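Local coordinates for protein translation initiation factor 4E (Ascaris suum, PDB 3M94) that probably binds the 5' cap of messenger RNA to start translation, and is seen here holding a trimethylguanosine cap diphosphate, at residues 81-86 and 127-132; 46-51 and 90-95. All coordinates share one frame; numbering follows the deposited sequence.

Contact 1 (81-86 and 127-132). With M7M (N,N,7-trimethylguanosine 5'-(trihydrogen diphosphate)), chain C.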
loop_
_atom_site.group_PDB
_atom_site.type_symbol
_atom_site.label_atom_id
_atom_site.label_comp_id
_atom_site.label_asym_id
_atom_site.label_seq_id
_atom_site.Cartn_x
_atom_site.Cartn_y
_atom_site.Cartn_z
ATOM N N VAL A 81 3.145 3.441 -7.783
ATOM C CA VAL A 81 2.228 4.300 -8.534
ATOM C C VAL A 81 2.584 5.749 -8.171
ATOM O O VAL A 81 2.443 6.145 -7.013
ATOM C CB VAL A 81 0.749 4.078 -8.126
ATOM C CG1 VAL A 81 -0.187 4.835 -9.059
ATOM C CG2 VAL A 81 0.381 2.588 -8.067
ATOM N N VAL A 82 3.078 6.521 -9.136
ATOM C CA VAL A 82 3.278 7.960 -8.922
ATOM C C VAL A 82 1.968 8.703 -9.173
ATOM O O VAL A 82 1.233 8.391 -10.105
ATOM C CB VAL A 82 4.462 8.564 -9.758
ATOM C CG1 VAL A 82 5.795 7.948 -9.312
ATOM C CG2 VAL A 82 4.248 8.390 -11.274
ATOM N N VAL A 83 1.667 9.665 -8.309
ATOM C CA VAL A 83 0.453 10.464 -8.437
ATOM C C VAL A 83 0.903 11.866 -8.865
ATOM O O VAL A 83 1.661 12.524 -8.144
ATOM C CB VAL A 83 -0.336 10.460 -7.094
ATOM C CG1 VAL A 83 -1.637 11.222 -7.197
ATOM C CG2 VAL A 83 -0.610 9.037 -6.656
ATOM N N ASP A 84 0.490 12.296 -10.058
ATOM C CA ASP A 84 0.862 13.615 -10.565
ATOM C C ASP A 84 0.490 14.678 -9.530
ATOM O O ASP A 84 -0.618 14.660 -8.989
ATOM C CB ASP A 84 0.195 13.903 -11.931
ATOM C CG ASP A 84 0.696 15.212 -12.594
ATOM O OD1 ASP A 84 1.442 15.995 -11.960
ATOM O OD2 ASP A 84 0.338 15.472 -13.767
ATOM N N LYS A 85 1.437 15.579 -9.250
ATOM C CA LYS A 85 1.219 16.753 -8.386
ATOM C C LYS A 85 -0.101 17.457 -8.707
ATOM O O LYS A 85 -0.815 17.896 -7.808
ATOM C CB LYS A 85 2.359 17.776 -8.546
ATOM C CG LYS A 85 3.781 17.226 -8.431
ATOM C CD LYS A 85 4.805 18.302 -8.824
ATOM N N GLN A 86 -0.410 17.553 -9.998
ATOM C CA GLN A 86 -1.564 18.315 -10.482
ATOM C C GLN A 86 -2.883 17.585 -10.281
ATOM O O GLN A 86 -3.918 18.215 -10.127
ATOM C CB GLN A 86 -1.394 18.680 -11.967
ATOM C CG GLN A 86 -0.106 19.433 -12.305
ATOM C CD GLN A 86 0.040 20.729 -11.529
ATOM O OE1 GLN A 86 -0.632 21.719 -11.819
ATOM N NE2 GLN A 86 0.927 20.730 -10.541
ATOM N N ASP A 127 3.124 12.665 -4.844
ATOM C CA ASP A 127 2.821 11.548 -3.944
ATOM C C ASP A 127 3.012 10.186 -4.624
ATOM O O ASP A 127 2.941 10.087 -5.850
ATOM C CB ASP A 127 1.399 11.672 -3.424
ATOM C CG ASP A 127 1.047 13.086 -3.032
ATOM O OD1 ASP A 127 1.629 13.624 -2.055
ATOM O OD2 ASP A 127 0.178 13.662 -3.715
ATOM N N LYS A 128 3.251 9.157 -3.808
ATOM C CA LYS A 128 3.458 7.786 -4.250
ATOM C C LYS A 128 2.592 6.820 -3.430
ATOM O O LYS A 128 2.573 6.882 -2.194
ATOM C CB LYS A 128 4.934 7.400 -4.108
ATOM C CG LYS A 128 5.879 8.206 -5.030
ATOM C CD LYS A 128 7.351 7.907 -4.798
ATOM C CE LYS A 128 7.869 8.515 -3.511
ATOM N NZ LYS A 128 9.361 8.504 -3.515
ATOM N N VAL A 129 1.855 5.959 -4.131
ATOM C CA VAL A 129 1.128 4.840 -3.522
ATOM C C VAL A 129 1.831 3.571 -3.995
ATOM O O VAL A 129 2.014 3.391 -5.196
ATOM C CB VAL A 129 -0.363 4.845 -3.938
ATOM C CG1 VAL A 129 -1.103 3.603 -3.411
ATOM C CG2 VAL A 129 -1.061 6.118 -3.471
ATOM N N SER A 130 2.241 2.714 -3.059
ATOM C CA SER A 130 2.993 1.502 -3.377
ATOM C C SER A 130 2.393 0.253 -2.731
ATOM O O SER A 130 1.788 0.332 -1.660
ATOM C CB SER A 130 4.430 1.627 -2.898
ATOM O OG SER A 130 5.121 2.571 -3.673
ATOM N N LEU A 131 2.605 -0.895 -3.366
ATOM C CA LEU A 131 2.192 -2.178 -2.781
ATOM C C LEU A 131 3.437 -3.044 -2.655
ATOM O O LEU A 131 4.054 -3.375 -3.658
ATOM C CB LEU A 131 1.107 -2.859 -3.631
ATOM C CG LEU A 131 0.566 -4.238 -3.194
ATOM C CD1 LEU A 131 -0.035 -4.206 -1.793
ATOM C CD2 LEU A 131 -0.478 -4.751 -4.194
ATOM N N TRP A 132 3.784 -3.403 -1.422
ATOM C CA TRP A 132 4.984 -4.194 -1.114
ATOM C C TRP A 132 4.693 -5.697 -1.113
ATOM O O TRP A 132 3.735 -6.143 -0.474
ATOM C CB TRP A 132 5.552 -3.818 0.264
ATOM C CG TRP A 132 6.195 -2.458 0.365
ATOM C CD1 TRP A 132 5.918 -1.352 -0.384
ATOM C CD2 TRP A 132 7.191 -2.059 1.313
ATOM N NE1 TRP A 132 6.694 -0.299 0.017
ATOM C CE2 TRP A 132 7.488 -0.701 1.059
ATOM C CE3 TRP A 132 7.883 -2.724 2.329
ATOM C CZ2 TRP A 132 8.434 0.012 1.797
ATOM C CZ3 TRP A 132 8.825 -2.014 3.072
ATOM C CH2 TRP A 132 9.090 -0.659 2.800
HETATM O OAX M7M C . 12.737 10.150 -1.402
HETATM O OAY M7M C . 10.323 10.581 -1.680
HETATM P PAZ M7M C . 11.295 10.001 -0.714
HETATM O OBA M7M C . 11.365 10.554 0.668
HETATM O OBB M7M C . 12.970 1.069 5.676
HETATM C CBC M7M C . 11.377 2.696 4.133
HETATM O OBD M7M C . 11.025 8.425 -0.592
HETATM N NBE M7M C . 14.741 1.968 6.704
HETATM C CBF M7M C . 13.670 2.061 5.925
HETATM C CBG M7M C . 13.403 3.294 5.409
HETATM N NBH M7M C . 12.415 3.614 4.619
HETATM C CBI M7M C . 12.536 4.905 4.366
HETATM O OBJ M7M C . 9.364 8.356 1.269
HETATM P PBK M7M C . 10.561 7.687 0.754
HETATM O OBL M7M C . 10.594 6.227 0.498
HETATM C CBM M7M C . 15.483 3.045 6.950
HETATM N NBN M7M C . 15.223 4.253 6.447
HETATM C CBO M7M C . 14.161 4.386 5.660
HETATM N NBP M7M C . 13.596 5.372 5.008
HETATM C CBQ M7M C . 14.065 6.755 4.978
HETATM O OBR M7M C . 13.216 7.568 4.190
HETATM C CBS M7M C . 13.776 7.849 2.919
HETATM C CBT M7M C . 12.876 7.297 1.837
HETATM O OBU M7M C . 11.732 8.105 1.733
HETATM N NBV M7M C . 16.530 2.860 7.734
HETATM C CBW M7M C . 17.387 3.969 8.054
HETATM C CBX M7M C . 15.396 6.735 4.294
HETATM C CBY M7M C . 15.044 7.047 2.866
HETATM C CBZ M7M C . 16.786 1.539 8.253
HETATM O OCA M7M C . 16.160 7.772 4.883
HETATM O OCB M7M C . 16.053 7.794 2.209
#

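Contact 2 (46-51 and 90-95)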
loop_
_atom_site.group_PDB
_atom_site.type_symbol
_atom_site.label_atom_id
_atom_site.label_comp_id
_atom_site.label_asym_id
_atom_site.label_seq_id
_atom_site.Cartn_x
_atom_site.Cartn_y
_atom_site.Cartn_z
ATOM N N GLN A 46 -6.927 11.234 9.560
ATOM C CA GLN A 46 -6.810 12.252 8.517
ATOM C C GLN A 46 -6.622 11.639 7.127
ATOM O O GLN A 46 -5.905 10.657 6.965
ATOM C CB GLN A 46 -5.631 13.163 8.848
ATOM C CG GLN A 46 -5.550 14.430 8.037
ATOM C CD GLN A 46 -4.426 15.347 8.501
ATOM O OE1 GLN A 46 -3.602 14.974 9.349
ATOM N NE2 GLN A 46 -4.387 16.556 7.940
ATOM N N ALA A 47 -7.264 12.244 6.128
ATOM C CA ALA A 47 -7.131 11.814 4.735
ATOM C C ALA A 47 -5.661 11.940 4.325
ATOM O O ALA A 47 -4.942 12.835 4.817
ATOM C CB ALA A 47 -8.027 12.658 3.834
ATOM N N ALA A 48 -5.209 11.029 3.462
ATOM C CA ALA A 48 -3.828 11.056 2.988
ATOM C C ALA A 48 -3.499 12.433 2.404
ATOM O O ALA A 48 -2.459 13.018 2.729
ATOM C CB ALA A 48 -3.593 9.956 1.946
ATOM N N SER A 49 -4.414 12.954 1.589
ATOM C CA SER A 49 -4.230 14.229 0.883
ATOM C C SER A 49 -4.030 15.387 1.840
ATOM O O SER A 49 -3.452 16.395 1.460
ATOM C CB SER A 49 -5.416 14.522 -0.037
ATOM O OG SER A 49 -6.647 14.441 0.669
ATOM N N GLY A 50 -4.497 15.219 3.082
ATOM C CA GLY A 50 -4.393 16.244 4.110
ATOM C C GLY A 50 -3.076 16.244 4.858
ATOM O O GLY A 50 -2.805 17.170 5.625
ATOM N N LEU A 51 -2.260 15.207 4.661
ATOM C CA LEU A 51 -1.005 15.085 5.414
ATOM C C LEU A 51 0.016 16.152 5.022
ATOM O O LEU A 51 -0.032 16.691 3.918
ATOM C CB LEU A 51 -0.396 13.692 5.268
ATOM C CG LEU A 51 -1.180 12.498 5.846
ATOM C CD1 LEU A 51 -0.446 11.210 5.552
ATOM C CD2 LEU A 51 -1.429 12.631 7.355
ATOM N N GLN A 90 -7.648 14.822 -6.765
ATOM C CA GLN A 90 -8.701 13.897 -7.210
ATOM C C GLN A 90 -8.337 12.402 -7.174
ATOM O O GLN A 90 -9.224 11.559 -7.191
ATOM C CB GLN A 90 -9.284 14.303 -8.583
ATOM C CG GLN A 90 -8.299 14.898 -9.599
ATOM C CD GLN A 90 -8.026 16.397 -9.401
ATOM O OE1 GLN A 90 -8.835 17.134 -8.820
ATOM N NE2 GLN A 90 -6.877 16.850 -9.896
ATOM N N LEU A 91 -7.047 12.074 -7.104
ATOM C CA LEU A 91 -6.611 10.669 -7.148
ATOM C C LEU A 91 -6.000 10.117 -5.847
ATOM O O LEU A 91 -6.143 8.926 -5.562
ATOM C CB LEU A 91 -5.642 10.420 -8.312
ATOM C CG LEU A 91 -6.103 10.659 -9.760
ATOM C CD1 LEU A 91 -4.933 10.518 -10.748
ATOM C CD2 LEU A 91 -7.259 9.736 -10.151
ATOM N N LEU A 92 -5.313 10.956 -5.070
ATOM C CA LEU A 92 -4.557 10.447 -3.914
ATOM C C LEU A 92 -5.397 9.590 -2.926
ATOM O O LEU A 92 -5.093 8.405 -2.719
ATOM C CB LEU A 92 -3.788 11.553 -3.188
ATOM C CG LEU A 92 -2.810 10.993 -2.145
ATOM C CD1 LEU A 92 -1.783 10.067 -2.831
ATOM C CD2 LEU A 92 -2.116 12.090 -1.362
ATOM N N ASP A 93 -6.452 10.175 -2.360
ATOM C CA ASP A 93 -7.311 9.458 -1.399
ATOM C C ASP A 93 -8.053 8.270 -2.001
ATOM O O ASP A 93 -8.202 7.235 -1.345
ATOM C CB ASP A 93 -8.309 10.402 -0.728
ATOM C CG ASP A 93 -7.630 11.485 0.077
ATOM O OD1 ASP A 93 -6.446 11.314 0.451
ATOM O OD2 ASP A 93 -8.283 12.526 0.312
ATOM N N HIS A 94 -8.512 8.424 -3.240
ATOM C CA HIS A 94 -9.180 7.344 -3.963
ATOM C C HIS A 94 -8.232 6.155 -4.161
ATOM O O HIS A 94 -8.575 5.030 -3.826
ATOM C CB HIS A 94 -9.711 7.856 -5.305
ATOM C CG HIS A 94 -10.464 6.831 -6.094
ATOM N ND1 HIS A 94 -11.790 6.534 -5.855
ATOM C CD2 HIS A 94 -10.086 6.051 -7.138
ATOM C CE1 HIS A 94 -12.191 5.602 -6.705
ATOM N NE2 HIS A 94 -11.176 5.290 -7.492
ATOM N N TYR A 95 -7.038 6.416 -4.697
ATOM C CA TYR A 95 -6.026 5.378 -4.889
ATOM C C TYR A 95 -5.714 4.625 -3.588
ATOM O O TYR A 95 -5.741 3.398 -3.562
ATOM C CB TYR A 95 -4.746 5.976 -5.478
ATOM C CG TYR A 95 -4.736 6.179 -6.995
ATOM C CD1 TYR A 95 -3.580 6.628 -7.637
ATOM C CD2 TYR A 95 -5.863 5.906 -7.787
ATOM C CE1 TYR A 95 -3.535 6.814 -9.035
ATOM C CE2 TYR A 95 -5.830 6.082 -9.192
ATOM C CZ TYR A 95 -4.658 6.547 -9.803
ATOM O OH TYR A 95 -4.597 6.726 -11.176
#

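Contact 1 (81-86 and 127-132)
The carbonyl oxygen Val-81 O accepts Val-129 N of the neighbouring strand at 2.9 Å, lying in the carbonyl plane, and is also approached by Lys-128 CA in a CA-H...O contact of 3.4 Å. The return bond, Val-81 N to Val-129 O, spans 2.8 Å, and Val-83 N bonds to Asp-127 O at 2.8 Å. These are adjacent antiparallel strands of the curved eIF4E sheet. Val-81 and Val-129 form a hydrogen-bonded pair whose side chains lie beside Val-83 on the face covered by helix 88-104; there Val-83 CG2 meets Val-129 CG2 at 4.3 Å. Asp-127 shares this face, and its carboxylate forms a salt bridge with Arg-88 and accepts the backbone N of Arg-123. Val-82 and Lys-128, a non-hydrogen-bonded pair, occupy the other face, with Val-82 CG1 alongside Lys-128 CG. The lysine chain runs outward from there, bent once at chi3 (-74°), and its NZ donates to OAY of the cap's terminal phosphate at 2.9 Å and weakly to the bridging oxygen OBD. Lys-128 thus probably helps to neutralise the diphosphate, while the face under helix 88-104 combines valine packing with a buried, satisfied carboxylate.

Contact 2 (46-51 and 90-95)
The carboxylate of Asp-93, on helix 88-104 behind the eIF4E sheet, meets Ser-49 of the short 3-10 turn 48-50 along its oxygen edge: Ser-49 N donates to the syn lone pair of OD1, and Ser-49 OG reaches OD2 on the syn side, 23° out of the plane. Ala-47 CB stands above the plane, out beyond OD2, 3.5 Å from Asp-93 OD2; Ser-49 OG is displaced to the other side. The methyl of Ala-48 sits beside the OD1 end, close to the plane. The Ser-49 N to Asp-93 OD1 bond is 2.8 Å with an N-H...O angle of 153°, whereas Ser-49 OG to Asp-93 OD2, at 2.5 Å, is shorter than a sound bond and its exact length is doubtful. With chi1 of 53°, OG sits between its backbone N and carbonyl carbon, near enough to the N for one carboxylate to meet both, and two such donors would limit the carboxylate's rotation. Ser-49 O in turn accepts NH2 of Arg-88, the first residue of the helix, a further tie between turn and helix. Next to the polar pair, Leu-92 CD2 packs 3.8 Å from Ser-49 CA and 4.2 Å from Ala-48 CB.

From the N terminus the four segments come in the order 46-51, 81-86, 90-95, 127-132, so the two contacts cross rather than nest. Contact 2 closes a loop that contains strands 56-61 and 77-83, pinning the connection after helix 35-42 to helix 88-104. Contact 1 closes a second loop, which leaves strand 77-83, passes through that same helix and strand 115-121, and returns as strand 127-133. The helix thus ends the first loop and lies within the second, and the contacts touch through it: Leu-92 CD1 packs against Asp-127 CB at 3.6 Å, and the Tyr-95 ring against Val-81 and Val-83. Arg-88, at the start of the helix, has a partner in each contact.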